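Local atomic coordinates of peroxidase (Cellulomonas bogoriensis 69B4 = DSM 16987, PDB entry 6QZO), a protein that binds haem b and probably acts as a peroxidase of the dye-decolourising (DyP) type, using peroxide to oxidise its substrates. Residues A121-I131 against D336-D347. Sequence-based numbering, arbitrary orientation.
Sequences AWLHPLPPFGI and DAQFTPVQRRLD. With HEM (protoporphyrin IX containing Fe), chain I.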
loop_
_atom_site.group_PDB
_atom_site.type_symbol
_atom_site.label_atom_id
_atom_site.label_comp_id
_atom_site.label_asym_id
_atom_site.label_seq_id
_atom_site.Cartn_x
_atom_site.Cartn_y
_atom_site.Cartn_z
ATOM N N ALA A 121 -19.875 -27.844 9.702
ATOM C CA ALA A 121 -19.477 -28.827 8.668
ATOM C C ALA A 121 -18.610 -28.158 7.586
ATOM O O ALA A 121 -17.773 -28.845 6.976
ATOM C CB ALA A 121 -20.704 -29.459 8.054
ATOM N N TRP A 122 -18.801 -26.861 7.338
ATOM C CA TRP A 122 -18.115 -26.126 6.244
ATOM C C TRP A 122 -16.781 -25.500 6.696
ATOM O O TRP A 122 -16.146 -24.868 5.873
ATOM C CB TRP A 122 -19.062 -25.089 5.635
ATOM C CG TRP A 122 -19.751 -24.182 6.602
ATOM C CD1 TRP A 122 -21.063 -24.231 6.974
ATOM C CD2 TRP A 122 -19.176 -23.063 7.307
ATOM N NE1 TRP A 122 -21.348 -23.224 7.859
ATOM C CE2 TRP A 122 -20.212 -22.490 8.077
ATOM C CE3 TRP A 122 -17.897 -22.504 7.378
ATOM C CZ2 TRP A 122 -20.003 -21.385 8.896
ATOM C CZ3 TRP A 122 -17.689 -21.415 8.188
ATOM C CH2 TRP A 122 -18.723 -20.873 8.946
ATOM N N LEU A 123 -16.346 -25.689 7.937
ATOM C CA LEU A 123 -15.084 -25.066 8.433
ATOM C C LEU A 123 -13.914 -26.005 8.145
ATOM O O LEU A 123 -13.540 -26.785 9.037
ATOM C CB LEU A 123 -15.169 -24.744 9.926
ATOM C CG LEU A 123 -13.957 -24.008 10.481
ATOM C CD1 LEU A 123 -13.711 -22.745 9.676
ATOM C CD2 LEU A 123 -14.134 -23.685 11.955
ATOM N N HIS A 124 -13.387 -25.925 6.920
ATOM C CA HIS A 124 -12.274 -26.757 6.401
ATOM C C HIS A 124 -11.742 -26.078 5.144
ATOM O O HIS A 124 -12.456 -25.299 4.520
ATOM C CB HIS A 124 -12.747 -28.208 6.138
ATOM C CG HIS A 124 -13.846 -28.306 5.136
ATOM N ND1 HIS A 124 -13.659 -27.997 3.811
ATOM C CD2 HIS A 124 -15.135 -28.662 5.241
ATOM C CE1 HIS A 124 -14.793 -28.140 3.140
ATOM N NE2 HIS A 124 -15.717 -28.547 3.994
ATOM N N PRO A 125 -10.480 -26.330 4.729
ATOM C CA PRO A 125 -9.992 -25.791 3.452
ATOM C C PRO A 125 -10.938 -26.166 2.305
ATOM O O PRO A 125 -11.542 -27.229 2.354
ATOM C CB PRO A 125 -8.629 -26.468 3.275
ATOM C CG PRO A 125 -8.194 -26.804 4.711
ATOM C CD PRO A 125 -9.468 -27.111 5.464
ATOM N N LEU A 126 -11.069 -25.299 1.301
ATOM C CA LEU A 126 -11.849 -25.645 0.087
ATOM C C LEU A 126 -11.278 -26.940 -0.473
ATOM O O LEU A 126 -10.106 -27.237 -0.267
ATOM C CB LEU A 126 -11.759 -24.496 -0.920
ATOM C CG LEU A 126 -12.405 -23.186 -0.467
ATOM C CD1 LEU A 126 -12.142 -22.097 -1.490
ATOM C CD2 LEU A 126 -13.893 -23.344 -0.250
ATOM N N PRO A 127 -12.086 -27.773 -1.162
ATOM C CA PRO A 127 -11.542 -28.937 -1.859
ATOM C C PRO A 127 -10.581 -28.454 -2.944
ATOM O O PRO A 127 -10.684 -27.315 -3.375
ATOM C CB PRO A 127 -12.780 -29.662 -2.419
ATOM C CG PRO A 127 -13.868 -28.631 -2.445
ATOM C CD PRO A 127 -13.542 -27.641 -1.341
ATOM N N PRO A 128 -9.657 -29.297 -3.441
ATOM C CA PRO A 128 -8.712 -28.863 -4.473
ATOM C C PRO A 128 -9.410 -28.727 -5.839
ATOM O O PRO A 128 -10.348 -29.459 -6.118
ATOM C CB PRO A 128 -7.654 -29.977 -4.493
ATOM C CG PRO A 128 -8.419 -31.222 -4.049
ATOM C CD PRO A 128 -9.497 -30.723 -3.088
ATOM N N PHE A 129 -8.959 -27.767 -6.644
ATOM C CA PHE A 129 -9.453 -27.516 -8.020
ATOM C C PHE A 129 -8.274 -27.619 -8.988
ATOM O O PHE A 129 -7.152 -27.254 -8.586
ATOM C CB PHE A 129 -10.143 -26.153 -8.084
ATOM C CG PHE A 129 -11.357 -26.077 -7.198
ATOM C CD1 PHE A 129 -12.508 -26.753 -7.554
ATOM C CD2 PHE A 129 -11.348 -25.365 -6.003
ATOM C CE1 PHE A 129 -13.616 -26.746 -6.725
ATOM C CE2 PHE A 129 -12.479 -25.315 -5.201
ATOM C CZ PHE A 129 -13.610 -26.013 -5.562
ATOM N N GLY A 130 -8.516 -28.103 -10.207
ATOM C CA GLY A 130 -7.506 -28.174 -11.288
ATOM C C GLY A 130 -6.771 -26.845 -11.484
ATOM O O GLY A 130 -5.568 -26.872 -11.749
ATOM N N ILE A 131 -7.472 -25.722 -11.337
ATOM C CA ILE A 131 -6.925 -24.350 -11.585
ATOM C C ILE A 131 -6.025 -23.894 -10.431
ATOM O O ILE A 131 -5.256 -22.948 -10.655
ATOM C CB ILE A 131 -8.061 -23.342 -11.824
ATOM C CG1 ILE A 131 -9.053 -23.300 -10.661
ATOM C CG2 ILE A 131 -8.749 -23.642 -13.150
ATOM C CD1 ILE A 131 -9.856 -22.019 -10.591
ATOM N N ASP A 336 -19.782 -24.463 1.712
ATOM C CA ASP A 336 -20.007 -25.719 0.936
ATOM C C ASP A 336 -21.256 -25.603 0.061
ATOM O O ASP A 336 -21.239 -26.134 -1.059
ATOM C CB ASP A 336 -20.133 -26.929 1.866
ATOM C CG ASP A 336 -18.787 -27.499 2.303
ATOM O OD1 ASP A 336 -17.858 -27.459 1.520
ATOM O OD2 ASP A 336 -18.696 -28.021 3.404
ATOM N N ALA A 337 -22.322 -24.977 0.574
ATOM C CA ALA A 337 -23.632 -24.870 -0.107
ATOM C C ALA A 337 -23.642 -23.702 -1.111
ATOM O O ALA A 337 -24.420 -23.775 -2.087
ATOM C CB ALA A 337 -24.724 -24.707 0.920
ATOM N N GLN A 338 -22.831 -22.664 -0.892
ATOM C CA GLN A 338 -22.993 -21.334 -1.545
ATOM C C GLN A 338 -21.777 -21.011 -2.425
ATOM O O GLN A 338 -21.981 -20.781 -3.640
ATOM C CB GLN A 338 -23.248 -20.269 -0.474
ATOM C CG GLN A 338 -24.492 -20.552 0.368
ATOM C CD GLN A 338 -24.861 -19.387 1.246
ATOM O OE1 GLN A 338 -24.701 -19.434 2.466
ATOM N NE2 GLN A 338 -25.328 -18.312 0.624
ATOM N N PHE A 339 -20.566 -21.015 -1.868
ATOM C CA PHE A 339 -19.332 -20.616 -2.600
ATOM C C PHE A 339 -18.823 -21.775 -3.463
ATOM O O PHE A 339 -18.687 -21.614 -4.697
ATOM C CB PHE A 339 -18.240 -20.114 -1.652
ATOM C CG PHE A 339 -16.961 -19.753 -2.367
ATOM C CD1 PHE A 339 -16.793 -18.507 -2.944
ATOM C CD2 PHE A 339 -15.937 -20.683 -2.490
ATOM C CE1 PHE A 339 -15.619 -18.185 -3.607
ATOM C CE2 PHE A 339 -14.769 -20.360 -3.176
ATOM C CZ PHE A 339 -14.608 -19.107 -3.726
ATOM N N THR A 340 -18.546 -22.909 -2.832
ATOM C CA THR A 340 -17.813 -24.055 -3.436
ATOM C C THR A 340 -18.468 -24.538 -4.727
ATOM O O THR A 340 -17.759 -24.896 -5.663
ATOM C CB THR A 340 -17.663 -25.175 -2.410
ATOM O OG1 THR A 340 -16.971 -24.549 -1.334
ATOM C CG2 THR A 340 -16.915 -26.376 -2.932
ATOM N N PRO A 341 -19.810 -24.634 -4.824
ATOM C CA PRO A 341 -20.454 -25.017 -6.079
ATOM C C PRO A 341 -20.171 -24.032 -7.224
ATOM O O PRO A 341 -20.087 -24.468 -8.366
ATOM C CB PRO A 341 -21.956 -25.034 -5.735
ATOM C CG PRO A 341 -21.976 -25.248 -4.232
ATOM C CD PRO A 341 -20.785 -24.453 -3.735
ATOM N N VAL A 342 -20.023 -22.739 -6.906
ATOM C CA VAL A 342 -19.687 -21.696 -7.927
ATOM C C VAL A 342 -18.218 -21.875 -8.324
ATOM O O VAL A 342 -17.943 -21.998 -9.537
ATOM C CB VAL A 342 -19.983 -20.270 -7.439
ATOM C CG1 VAL A 342 -19.484 -19.235 -8.432
ATOM C CG2 VAL A 342 -21.463 -20.068 -7.151
ATOM N N GLN A 343 -17.317 -21.940 -7.343
ATOM C CA GLN A 343 -15.869 -22.194 -7.579
ATOM C C GLN A 343 -15.713 -23.469 -8.420
ATOM O O GLN A 343 -14.874 -23.451 -9.341
ATOM C CB GLN A 343 -15.102 -22.297 -6.265
ATOM C CG GLN A 343 -13.594 -22.393 -6.440
ATOM C CD GLN A 343 -13.039 -21.240 -7.251
ATOM O OE1 GLN A 343 -12.825 -20.129 -6.747
ATOM N NE2 GLN A 343 -12.827 -21.484 -8.537
ATOM N N ARG A 344 -16.496 -24.509 -8.138
ATOM C CA ARG A 344 -16.423 -25.809 -8.855
ATOM C C ARG A 344 -16.863 -25.626 -10.314
ATOM O O ARG A 344 -16.270 -26.259 -11.193
ATOM C CB ARG A 344 -17.273 -26.884 -8.149
ATOM C CG ARG A 344 -17.002 -28.306 -8.654
ATOM C CD ARG A 344 -16.817 -29.477 -7.681
ATOM N NE ARG A 344 -17.801 -29.381 -6.626
ATOM C CZ ARG A 344 -17.574 -29.637 -5.344
ATOM N NH1 ARG A 344 -16.396 -30.095 -4.930
ATOM N NH2 ARG A 344 -18.558 -29.495 -4.454
ATOM N N ARG A 345 -17.865 -24.791 -10.562
ATOM C CA ARG A 345 -18.389 -24.524 -11.926
ATOM C C ARG A 345 -17.346 -23.729 -12.729
ATOM O O ARG A 345 -17.156 -24.060 -13.920
ATOM C CB ARG A 345 -19.757 -23.835 -11.871
ATOM C CG ARG A 345 -20.549 -23.934 -13.171
ATOM C CD ARG A 345 -22.041 -23.708 -12.974
ATOM N NE ARG A 345 -22.260 -22.463 -12.262
ATOM C CZ ARG A 345 -22.850 -22.308 -11.061
ATOM N NH1 ARG A 345 -23.374 -23.317 -10.367
ATOM N NH2 ARG A 345 -22.964 -21.070 -10.584
ATOM N N LEU A 346 -16.656 -22.766 -12.101
ATOM C CA LEU A 346 -15.576 -21.984 -12.764
ATOM C C LEU A 346 -14.374 -22.889 -13.049
ATOM O O LEU A 346 -13.763 -22.725 -14.109
ATOM C CB LEU A 346 -15.157 -20.803 -11.886
ATOM C CG LEU A 346 -16.262 -19.790 -11.599
ATOM C CD1 LEU A 346 -15.672 -18.519 -11.023
ATOM C CD2 LEU A 346 -17.076 -19.488 -12.858
ATOM N N ASP A 347 -14.043 -23.804 -12.138
ATOM C CA ASP A 347 -12.935 -24.765 -12.363
ATOM C C ASP A 347 -13.234 -25.567 -13.634
ATOM O O ASP A 347 -12.304 -25.779 -14.400
ATOM C CB ASP A 347 -12.720 -25.708 -11.174
ATOM C CG ASP A 347 -11.640 -26.741 -11.428
ATOM O OD1 ASP A 347 -10.491 -26.341 -11.650
ATOM O OD2 ASP A 347 -11.966 -27.937 -11.414
HETATM C CHA HEM I . -18.516 -11.199 -11.568
HETATM C CHB HEM I . -13.821 -10.357 -12.209
HETATM C CHC HEM I . -12.775 -14.354 -9.706
HETATM C CHD HEM I . -17.452 -14.969 -8.714
HETATM C C1A HEM I . -17.329 -10.654 -11.976
HETATM C C2A HEM I . -17.215 -9.552 -12.873
HETATM C C3A HEM I . -15.890 -9.330 -13.061
HETATM C C4A HEM I . -15.192 -10.263 -12.263
HETATM C CMA HEM I . -15.247 -8.274 -13.940
HETATM C CAA HEM I . -18.349 -8.802 -13.551
HETATM C CBA HEM I . -18.870 -7.613 -12.745
HETATM C CGA HEM I . -19.639 -8.112 -11.566
HETATM O O1A HEM I . -19.006 -8.254 -10.483
HETATM O O2A HEM I . -20.867 -8.386 -11.683
HETATM C C1B HEM I . -13.150 -11.396 -11.576
HETATM C C2B HEM I . -11.733 -11.494 -11.595
HETATM C C3B HEM I . -11.418 -12.631 -10.891
HETATM C C4B HEM I . -12.705 -13.197 -10.465
HETATM C CMB HEM I . -10.771 -10.510 -12.255
HETATM C CAB HEM I . -10.109 -13.201 -10.512
HETATM C CBB HEM I . -8.955 -12.544 -10.622
HETATM C C1C HEM I . -13.944 -14.874 -9.201
HETATM C C2C HEM I . -14.010 -16.025 -8.417
HETATM C C3C HEM I . -15.333 -16.243 -8.113
HETATM C C4C HEM I . -16.090 -15.175 -8.737
HETATM C CMC HEM I . -12.891 -16.919 -7.958
HETATM C CAC HEM I . -15.624 -17.430 -7.265
HETATM C CBC HEM I . -16.802 -17.810 -6.854
HETATM C C1D HEM I . -18.117 -13.961 -9.441
HETATM C C2D HEM I . -19.583 -13.806 -9.411
HETATM C C3D HEM I . -19.882 -12.772 -10.219
HETATM C C4D HEM I . -18.583 -12.296 -10.725
HETATM C CMD HEM I . -20.627 -14.632 -8.678
HETATM C CAD HEM I . -21.282 -12.225 -10.523
HETATM C CBD HEM I . -21.893 -12.940 -11.746
HETATM C CGD HEM I . -23.312 -12.520 -12.116
HETATM O O1D HEM I . -24.294 -12.970 -11.487
HETATM O O2D HEM I . -23.535 -11.739 -13.084
HETATM N NA HEM I . -16.084 -11.075 -11.613
HETATM N NB HEM I . -13.682 -12.420 -10.907
HETATM N NC HEM I . -15.194 -14.367 -9.402
HETATM N ND HEM I . -17.576 -13.031 -10.241
HETATM FE FE HEM I . -15.743 -12.754 -10.614
HETATM O O HOH W 1 -10.081 -30.653 -10.806
#
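Here a proline-rich loop of the N-terminal half of this DyP-type peroxidase, 121-131, runs along 336-347 of the C-terminal half, where helix 335-338 gives way to helix 340-348, a segment that also lines the haem pocket. At one end a His-carboxylate hydrogen bond joins them: His124 NE2 gives its N-H to the syn lone pair of Asp336 OD2 at 3.1 Å, slightly tilted from the imidazole plane, with ring and carboxylate planes 31° apart. The ring's other nitrogen, ND1, donates a hydrogen bond to Pro125 O (2.7 Å), which lies in the ring plane, so the imidazole is pinned at both nitrogens and is likely to carry positive charge beside the aspartate. A leucine at His124 would probably leave the Asp336 carboxylate without its mate across the contact and Pro125 O without this donor.

In the middle, Leu126 CD1 meets Phe339 CE2 at 3.6 Å, the two side chains crossing at about a right angle, while Pro127 CG, on the pyrrolidine ring, touches the Thr340 CG2 methyl at 3.8 Å. Phe129 lies over the helix: Gln343, with CG anti to its own N (chi1 -173°), puts that methylene over one ring face, a CH-pi contact 3.8 Å from the centroid. Beyond it Asp347 OD1 accepts Ile131 N at 3.1 Å, the donor nitrogen almost in line with the carboxylate C-O bond.

Behind the contact, Phe339 CE1 and Gln343 OE1 reach the haem at CBC and CMC, making these residues a layer between loop and cofactor. Leu126 also rests on strands 229-238 and 356-366, and Phe339 packs on Phe328 of strand 323-332, which places the contact against the C-terminal antiparallel sheet.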